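Local coordinates for methylxanthine N1-demethylase NdmA (Pseudomonas putida, PDB 6ICN), which catalyses the NADH-dependent N1-demethylation of caffeine to theobromine and formaldehyde, using a Rieske [2Fe-2S] cluster and a mononuclear non-heme metal site, at residues 163-168 with 261-266; 235-240 with 297-302; 185-190 with 249-254. All blocks are in the same frame, centred on the assembly; numbering follows the deposited sequence.

Interaction 1: 163-168 with 261-266. With CFF (caffeine), chain F.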
# COMPACT_ATOMS: atom_id res chain seq x y z
N PRO A 163 14.88 20.50 -40.81
CA PRO A 163 15.73 21.14 -39.80
C PRO A 163 15.13 22.39 -39.17
O PRO A 163 15.71 22.90 -38.21
CB PRO A 163 17.01 21.49 -40.59
CG PRO A 163 16.54 21.61 -42.00
CD PRO A 163 15.46 20.57 -42.16
N ARG A 164 14.01 22.90 -39.68
CA ARG A 164 13.35 24.03 -39.04
C ARG A 164 12.61 23.64 -37.77
O ARG A 164 12.15 24.54 -37.05
CB ARG A 164 12.36 24.69 -40.00
CG ARG A 164 12.96 25.19 -41.29
CD ARG A 164 11.88 25.66 -42.25
NE ARG A 164 10.89 24.62 -42.52
CZ ARG A 164 9.58 24.79 -42.45
NH1 ARG A 164 9.09 25.98 -42.11
NH2 ARG A 164 8.75 23.79 -42.72
N LEU A 165 12.46 22.35 -37.48
CA LEU A 165 11.56 21.88 -36.43
C LEU A 165 12.33 21.09 -35.38
O LEU A 165 13.13 20.21 -35.72
CB LEU A 165 10.46 21.01 -37.02
CG LEU A 165 9.69 21.52 -38.24
CD1 LEU A 165 8.63 20.50 -38.67
CD2 LEU A 165 9.06 22.88 -37.95
N ARG A 166 12.07 21.40 -34.11
CA ARG A 166 12.57 20.62 -32.99
C ARG A 166 11.56 19.52 -32.67
O ARG A 166 10.37 19.81 -32.51
CB ARG A 166 12.78 21.52 -31.77
CG ARG A 166 13.09 20.80 -30.46
CD ARG A 166 13.37 21.77 -29.31
NE ARG A 166 13.66 21.08 -28.06
CZ ARG A 166 14.85 20.60 -27.73
NH1 ARG A 166 15.87 20.73 -28.58
NH2 ARG A 166 15.03 19.98 -26.57
N ILE A 167 12.03 18.27 -32.60
CA ILE A 167 11.17 17.10 -32.42
C ILE A 167 11.31 16.58 -30.99
O ILE A 167 12.43 16.42 -30.49
CB ILE A 167 11.53 15.99 -33.42
CG1 ILE A 167 11.30 16.48 -34.86
CG2 ILE A 167 10.74 14.72 -33.13
CD1 ILE A 167 11.72 15.47 -35.91
N VAL A 168 10.18 16.28 -30.34
CA VAL A 168 10.14 15.67 -29.02
C VAL A 168 9.33 14.38 -29.10
O VAL A 168 8.18 14.39 -29.57
CB VAL A 168 9.52 16.63 -27.97
CG1 VAL A 168 9.29 15.89 -26.64
CG2 VAL A 168 10.38 17.88 -27.80
N SER A 261 1.66 32.01 -35.46
CA SER A 261 2.02 31.98 -36.88
C SER A 261 3.22 31.07 -37.13
O SER A 261 4.16 31.42 -37.85
CB SER A 261 2.28 33.39 -37.41
OG SER A 261 1.07 34.12 -37.49
N SER A 262 3.18 29.87 -36.54
CA SER A 262 4.29 28.93 -36.66
C SER A 262 3.76 27.50 -36.74
O SER A 262 2.64 27.21 -36.32
CB SER A 262 5.26 29.08 -35.49
OG SER A 262 4.58 29.05 -34.26
N LEU A 263 4.59 26.62 -37.29
CA LEU A 263 4.19 25.24 -37.56
C LEU A 263 4.35 24.38 -36.30
O LEU A 263 5.34 24.50 -35.57
CB LEU A 263 5.02 24.66 -38.70
CG LEU A 263 4.73 23.22 -39.14
CD1 LEU A 263 3.28 23.07 -39.60
CD2 LEU A 263 5.69 22.76 -40.22
N HIS A 264 3.35 23.55 -36.03
CA HIS A 264 3.37 22.59 -34.93
C HIS A 264 2.80 21.29 -35.48
O HIS A 264 1.71 21.31 -36.06
CB HIS A 264 2.54 23.12 -33.74
CG HIS A 264 2.77 22.39 -32.44
ND1 HIS A 264 3.53 22.91 -31.41
CD2 HIS A 264 2.30 21.19 -32.00
CE1 HIS A 264 3.53 22.06 -30.40
NE2 HIS A 264 2.79 21.01 -30.73
N VAL A 265 3.53 20.19 -35.36
CA VAL A 265 3.13 18.91 -35.94
C VAL A 265 2.90 17.91 -34.82
O VAL A 265 3.76 17.76 -33.94
CB VAL A 265 4.18 18.37 -36.93
CG1 VAL A 265 3.68 17.10 -37.59
CG2 VAL A 265 4.54 19.43 -37.98
N LEU A 266 1.77 17.21 -34.86
CA LEU A 266 1.47 16.14 -33.92
C LEU A 266 1.41 14.82 -34.68
O LEU A 266 0.67 14.70 -35.66
CB LEU A 266 0.14 16.37 -33.20
CG LEU A 266 0.03 17.68 -32.44
CD1 LEU A 266 -1.44 17.98 -32.17
CD2 LEU A 266 0.81 17.60 -31.12
N1 CFF F . -5.51 16.42 -30.55
C2 CFF F . -5.54 17.66 -31.12
C10 CFF F . -6.45 15.40 -30.99
C6 CFF F . -4.62 16.13 -29.60
N3 CFF F . -4.66 18.62 -30.72
O11 CFF F . -6.34 17.91 -31.98
C12 CFF F . -4.69 19.95 -31.32
C4 CFF F . -3.76 18.33 -29.75
C5 CFF F . -3.73 17.10 -29.19
N9 CFF F . -2.80 19.07 -29.17
O13 CFF F . -4.60 15.03 -29.10
N7 CFF F . -2.73 17.09 -28.28
C8 CFF F . -2.17 18.30 -28.27
C14 CFF F . -2.15 16.14 -27.35

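Interaction 2: 235-240 with 297-302. With CFF (caffeine), chain F.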
# COMPACT_ATOMS: atom_id res chain seq x y z
N GLN A 235 0.12 27.79 -25.96
CA GLN A 235 0.76 26.54 -26.37
C GLN A 235 -0.22 25.52 -26.94
O GLN A 235 0.22 24.46 -27.39
CB GLN A 235 1.53 25.92 -25.19
CG GLN A 235 0.66 25.29 -24.10
CD GLN A 235 0.29 26.28 -23.00
OE1 GLN A 235 0.18 27.49 -23.25
NE2 GLN A 235 0.12 25.78 -21.77
N ALA A 236 -1.52 25.81 -26.94
CA ALA A 236 -2.48 24.94 -27.60
C ALA A 236 -2.21 24.94 -29.10
O ALA A 236 -2.17 26.02 -29.71
CB ALA A 236 -3.91 25.39 -27.32
N PRO A 237 -1.98 23.76 -29.73
CA PRO A 237 -1.84 23.74 -31.19
C PRO A 237 -3.18 23.93 -31.88
O PRO A 237 -3.80 22.95 -32.31
CB PRO A 237 -1.25 22.35 -31.48
CG PRO A 237 -0.71 21.87 -30.13
CD PRO A 237 -1.65 22.46 -29.12
N ILE A 238 -3.63 25.17 -31.98
CA ILE A 238 -4.90 25.51 -32.60
C ILE A 238 -4.63 26.40 -33.81
O ILE A 238 -3.92 27.40 -33.70
CB ILE A 238 -5.85 26.20 -31.61
CG1 ILE A 238 -6.49 25.16 -30.68
CG2 ILE A 238 -6.91 27.00 -32.34
CD1 ILE A 238 -7.48 24.24 -31.37
N GLY A 239 -5.19 26.02 -34.96
CA GLY A 239 -5.00 26.79 -36.18
C GLY A 239 -5.58 26.09 -37.39
O GLY A 239 -6.62 25.43 -37.29
N SER A 240 -4.92 26.22 -38.55
CA SER A 240 -5.32 25.48 -39.74
C SER A 240 -4.73 24.07 -39.68
O SER A 240 -3.51 23.92 -39.61
CB SER A 240 -4.87 26.21 -41.00
OG SER A 240 -5.05 25.37 -42.12
N ILE A 297 4.77 19.23 -23.31
CA ILE A 297 4.51 17.90 -22.78
C ILE A 297 3.39 17.96 -21.75
O ILE A 297 2.48 17.13 -21.74
CB ILE A 297 5.79 17.28 -22.19
CG1 ILE A 297 6.79 16.97 -23.31
CG2 ILE A 297 5.45 15.98 -21.42
CD1 ILE A 297 8.23 16.73 -22.81
N ALA A 298 3.43 18.97 -20.87
CA ALA A 298 2.39 19.07 -19.86
C ALA A 298 1.02 19.31 -20.50
O ALA A 298 0.02 18.73 -20.07
CB ALA A 298 2.72 20.19 -18.87
N PHE A 299 0.98 20.15 -21.55
CA PHE A 299 -0.27 20.40 -22.26
C PHE A 299 -0.79 19.13 -22.94
O PHE A 299 -1.97 18.79 -22.82
CB PHE A 299 -0.07 21.51 -23.29
CG PHE A 299 -1.33 21.86 -24.02
CD1 PHE A 299 -2.26 22.71 -23.45
CD2 PHE A 299 -1.59 21.33 -25.27
CE1 PHE A 299 -3.43 23.02 -24.11
CE2 PHE A 299 -2.76 21.64 -25.94
CZ PHE A 299 -3.68 22.49 -25.36
N ASN A 300 0.09 18.41 -23.65
CA ASN A 300 -0.34 17.15 -24.27
C ASN A 300 -0.87 16.18 -23.22
O ASN A 300 -1.91 15.53 -23.43
CB ASN A 300 0.81 16.51 -25.05
CG ASN A 300 1.25 17.35 -26.23
OD1 ASN A 300 0.46 18.09 -26.81
ND2 ASN A 300 2.54 17.27 -26.57
N ASP A 301 -0.17 16.06 -22.09
CA ASP A 301 -0.60 15.15 -21.04
C ASP A 301 -1.96 15.55 -20.49
O ASP A 301 -2.78 14.68 -20.16
CB ASP A 301 0.44 15.13 -19.92
CG ASP A 301 1.72 14.39 -20.30
OD1 ASP A 301 1.76 13.73 -21.36
OD2 ASP A 301 2.67 14.48 -19.50
N LEU A 302 -2.23 16.85 -20.39
CA LEU A 302 -3.53 17.34 -19.93
C LEU A 302 -4.64 16.94 -20.90
O LEU A 302 -5.69 16.44 -20.49
CB LEU A 302 -3.47 18.86 -19.75
CG LEU A 302 -4.77 19.60 -19.44
CD1 LEU A 302 -5.36 19.08 -18.14
CD2 LEU A 302 -4.55 21.12 -19.40
N1 CFF F . -5.51 16.42 -30.55
C2 CFF F . -5.54 17.66 -31.12
C10 CFF F . -6.45 15.40 -30.99
C6 CFF F . -4.62 16.13 -29.60
N3 CFF F . -4.66 18.62 -30.72
O11 CFF F . -6.34 17.91 -31.98
C12 CFF F . -4.69 19.95 -31.32
C4 CFF F . -3.76 18.33 -29.75
C5 CFF F . -3.73 17.10 -29.19
N9 CFF F . -2.80 19.07 -29.17
O13 CFF F . -4.60 15.03 -29.10
N7 CFF F . -2.73 17.09 -28.28
C8 CFF F . -2.17 18.30 -28.27
C14 CFF F . -2.15 16.14 -27.35

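Interaction 3: 185-190 with 249-254. With CFF (caffeine), chain F.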
# COMPACT_ATOMS: atom_id res chain seq x y z
N ASN A 185 -11.13 9.14 -31.65
CA ASN A 185 -11.03 10.21 -30.66
C ASN A 185 -10.08 11.32 -31.12
O ASN A 185 -10.36 12.50 -30.93
CB ASN A 185 -10.59 9.62 -29.32
CG ASN A 185 -10.28 10.69 -28.28
OD1 ASN A 185 -9.11 10.92 -27.96
ND2 ASN A 185 -11.31 11.36 -27.77
N PHE A 186 -8.98 10.95 -31.77
CA PHE A 186 -8.00 11.96 -32.15
C PHE A 186 -8.50 12.88 -33.25
O PHE A 186 -8.17 14.07 -33.26
CB PHE A 186 -6.70 11.27 -32.58
CG PHE A 186 -5.51 12.19 -32.59
CD1 PHE A 186 -5.23 12.96 -33.71
CD2 PHE A 186 -4.69 12.31 -31.47
CE1 PHE A 186 -4.14 13.83 -33.73
CE2 PHE A 186 -3.60 13.18 -31.48
CZ PHE A 186 -3.33 13.93 -32.61
N THR A 187 -9.31 12.35 -34.17
CA THR A 187 -9.76 13.10 -35.35
C THR A 187 -11.17 13.63 -35.20
O THR A 187 -11.76 14.08 -36.19
CB THR A 187 -9.69 12.21 -36.60
OG1 THR A 187 -10.52 11.07 -36.42
CG2 THR A 187 -8.24 11.75 -36.90
N ASP A 188 -11.75 13.56 -34.01
CA ASP A 188 -13.14 13.91 -33.79
C ASP A 188 -13.27 15.40 -33.54
O ASP A 188 -12.77 15.90 -32.52
CB ASP A 188 -13.68 13.10 -32.61
CG ASP A 188 -15.14 13.34 -32.35
OD1 ASP A 188 -15.50 14.48 -32.00
OD2 ASP A 188 -15.91 12.36 -32.45
N PHE A 189 -13.95 16.11 -34.46
CA PHE A 189 -14.12 17.55 -34.36
C PHE A 189 -15.17 17.96 -33.32
O PHE A 189 -15.12 19.07 -32.80
CB PHE A 189 -14.53 18.14 -35.72
CG PHE A 189 -13.59 17.81 -36.87
CD1 PHE A 189 -12.27 17.44 -36.66
CD2 PHE A 189 -14.05 17.91 -38.19
CE1 PHE A 189 -11.43 17.14 -37.75
CE2 PHE A 189 -13.22 17.62 -39.28
CZ PHE A 189 -11.91 17.24 -39.06
N SER A 190 -16.11 17.06 -32.98
CA SER A 190 -17.26 17.40 -32.16
C SER A 190 -17.00 17.39 -30.65
O SER A 190 -17.74 18.04 -29.90
CB SER A 190 -18.40 16.41 -32.46
OG SER A 190 -18.91 16.61 -33.77
N PHE A 249 -3.79 3.30 -38.25
CA PHE A 249 -3.81 3.89 -36.91
C PHE A 249 -2.91 5.10 -36.71
O PHE A 249 -2.82 5.60 -35.58
CB PHE A 249 -3.44 2.83 -35.86
CG PHE A 249 -4.38 1.66 -35.81
CD1 PHE A 249 -5.77 1.85 -35.84
CD2 PHE A 249 -3.89 0.37 -35.73
CE1 PHE A 249 -6.63 0.75 -35.82
CE2 PHE A 249 -4.74 -0.73 -35.70
CZ PHE A 249 -6.13 -0.53 -35.75
N ALA A 250 -2.22 5.57 -37.73
CA ALA A 250 -1.28 6.67 -37.57
C ALA A 250 -1.89 7.97 -38.06
O ALA A 250 -2.49 8.00 -39.14
CB ALA A 250 0.03 6.39 -38.31
N ILE A 251 -1.72 9.05 -37.29
CA ILE A 251 -2.22 10.37 -37.66
C ILE A 251 -1.09 11.38 -37.63
O ILE A 251 -0.44 11.57 -36.60
CB ILE A 251 -3.36 10.82 -36.74
CG1 ILE A 251 -4.54 9.84 -36.82
CG2 ILE A 251 -3.80 12.25 -37.07
CD1 ILE A 251 -5.44 9.93 -35.61
N ASN A 252 -0.87 12.05 -38.77
CA ASN A 252 0.07 13.17 -38.86
C ASN A 252 -0.76 14.44 -39.01
O ASN A 252 -1.46 14.62 -40.02
CB ASN A 252 1.03 12.99 -40.03
CG ASN A 252 2.12 14.05 -40.07
OD1 ASN A 252 3.19 13.87 -39.50
ND2 ASN A 252 1.85 15.16 -40.75
N LEU A 253 -0.72 15.31 -37.99
CA LEU A 253 -1.50 16.54 -37.98
C LEU A 253 -0.55 17.74 -38.03
O LEU A 253 0.19 17.99 -37.07
CB LEU A 253 -2.41 16.61 -36.75
CG LEU A 253 -3.09 17.95 -36.48
CD1 LEU A 253 -3.93 18.41 -37.69
CD2 LEU A 253 -3.98 17.87 -35.22
N GLU A 254 -0.57 18.48 -39.14
CA GLU A 254 0.23 19.69 -39.26
C GLU A 254 -0.65 20.89 -38.93
O GLU A 254 -1.67 21.12 -39.59
CB GLU A 254 0.80 19.83 -40.67
CG GLU A 254 1.82 18.76 -41.03
CD GLU A 254 2.21 18.81 -42.50
OE1 GLU A 254 1.64 18.04 -43.32
OE2 GLU A 254 3.08 19.64 -42.84
N1 CFF F . -5.51 16.42 -30.55
C2 CFF F . -5.54 17.66 -31.12
C10 CFF F . -6.45 15.40 -30.99
C6 CFF F . -4.62 16.13 -29.60
N3 CFF F . -4.66 18.62 -30.72
O11 CFF F . -6.34 17.91 -31.98
C12 CFF F . -4.69 19.95 -31.32
C4 CFF F . -3.76 18.33 -29.75
C5 CFF F . -3.73 17.10 -29.19
N9 CFF F . -2.80 19.07 -29.17
O13 CFF F . -4.60 15.03 -29.10
N7 CFF F . -2.73 17.09 -28.28
C8 CFF F . -2.17 18.30 -28.27
C14 CFF F . -2.15 16.14 -27.35

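Interaction 1: 163-168 with 261-266
Leu165 meets Leu263 and Val265 on one face of the antiparallel sheet in the catalytic domain, whose helix-grip fold is that of Rieske oxygenases. The strands beginning at Arg166 and Leu263 are not direct neighbours: strand 277-286 runs between them and is hydrogen-bonded to each, so that only side chains meet across 163-168 and 261-266. The closer-packed part is apolar. Leu165 CD1 rests 4.0 Å from Leu263 CD2 and 4.3 Å from Val265 CG2, and the second methyl of Leu165, CD2, lies at 4.1 Å from the same Leu263 CD2. That Leu263 methyl therefore faces the fork of the Leu165 side chain, reached because Leu263 carries CG anti to its own backbone N (chi1 -179°). Strand alternation turns His264 and Leu266 to the other face, where Leu266 helps line the caffeine pocket and brings CD1 to 3.4 Å from caffeine C4.

Toward solvent the contact loosens. Exposed Arg164 bends at chi3 (-56°), and its guanidinium approaches Leu263 obliquely while its charge is engaged by Asp162 in a salt bridge; a weaker, long ion pair leads to Glu287, which also accepts a hydrogen bond from Leu263 N. Across the two segments the arginine contributes one marginal touch, NH2 lying 4.1 Å from Leu263 CD2.

Interaction 2: 235-240 with 297-302
Gln235 starts the contact by laying its aliphatic part against the root of Phe299, with CG 3.9 Å from Phe299 CB. Its chi1 of 73° sets CG between the backbone N and the carbonyl carbon, and a bend at chi2 then carries the amide onward, its plane 62° from the phenyl ring. The peptide that follows passes above one face of this ring: Gln235 O and Ala236 N both stand more than 4 Å above the plane, displaced toward the rim. Ala236 CB comes down on the far end of the ring, 3.5 Å from Phe299 CZ. Pro237 approaches obliquely, bringing CD to 3.5 Å from Phe299 CE2, and also belongs to the caffeine pocket, with CG 3.6 Å from caffeine N9. It is the centre of an inverse gamma turn closed by a weak bond from Ile238 N to Ala236 O, and its own carbonyl O lies 3.3 Å from the caffeine methyl C12.

Caffeine C8 sits at the edge of the Phe299 ring and only 3.0 Å from Asn300 OD1; the bond from Asn300 ND2 to Gln170 helps fix the rotation of that amide. Beyond Ile238 the chain enters strand 239-246, paired with strand 250-257, while helix 293-313 packs Ile297 on strand 166-175 and Asn300 on strand 277-286.

Interaction 3: 185-190 with 249-254
Phe186 and Ile251 lie alongside each other and point in opposite directions, the first reaching from the end of helix 179-186, the second from strand 250-257. Ile251 CD1 reaches the base of the phenylalanine, 3.5 Å from Phe186 CB, and its CG2 lies 3.7 Å from Phe186 CE1; the methyl CD1 meets the ring obliquely. Thr187 adds its methyl, CG2, 3.6 Å from Ile251 CD1, while its OG1 bonds back to Trp183 O. Farther along the strand, Leu253 CD2 approaches Phe186 CE1 obliquely and more loosely, at 4.3 Å.

With CG anti to the backbone N (chi1 -163°), the Phe186 ring is placed so that one face receives caffeine. The methyl C10, carried on N1 and therefore the group removed in demethylation, stands 3.5 Å above the ring plane, over its centre, and Phe186 O approaches C10 to 3.1 Å.

Polar partners tie this segment to its own subunit's cobalt site and another's cluster: Asn185 ND2 hydrogen-bonds Asp307, a ligand of the cobalt ion, and Asp188 OD2 hydrogen-bonds His102 of the second subunit, in that subunit's [2Fe-2S] cluster pocket. Such an aspartate bridge between subunits is characteristic of Rieske oxygenases and probably serves electron transfer.

Caffeine is the common partner of the three contacts, each of which supplies part of its pocket. Interactions 1 and 2, with centres 12 Å apart, meet where His264 CD2 packs 3.6 Å from Pro237 CG. Interaction 1 adjoins interaction 3 through neighbouring strands of the sheet, with a probable hydrogen bond of 2.8 Å between Leu253 N and Leu266 O, although their centres are 17 Å apart. Interactions 2 and 3, 13 Å apart between centres, do not touch directly. Of the two phenyl rings that meet caffeine in these contacts, Phe186 is the nearer to the metal, its side chain about 7 Å from the cobalt ion against about 10 Å for that of Phe299.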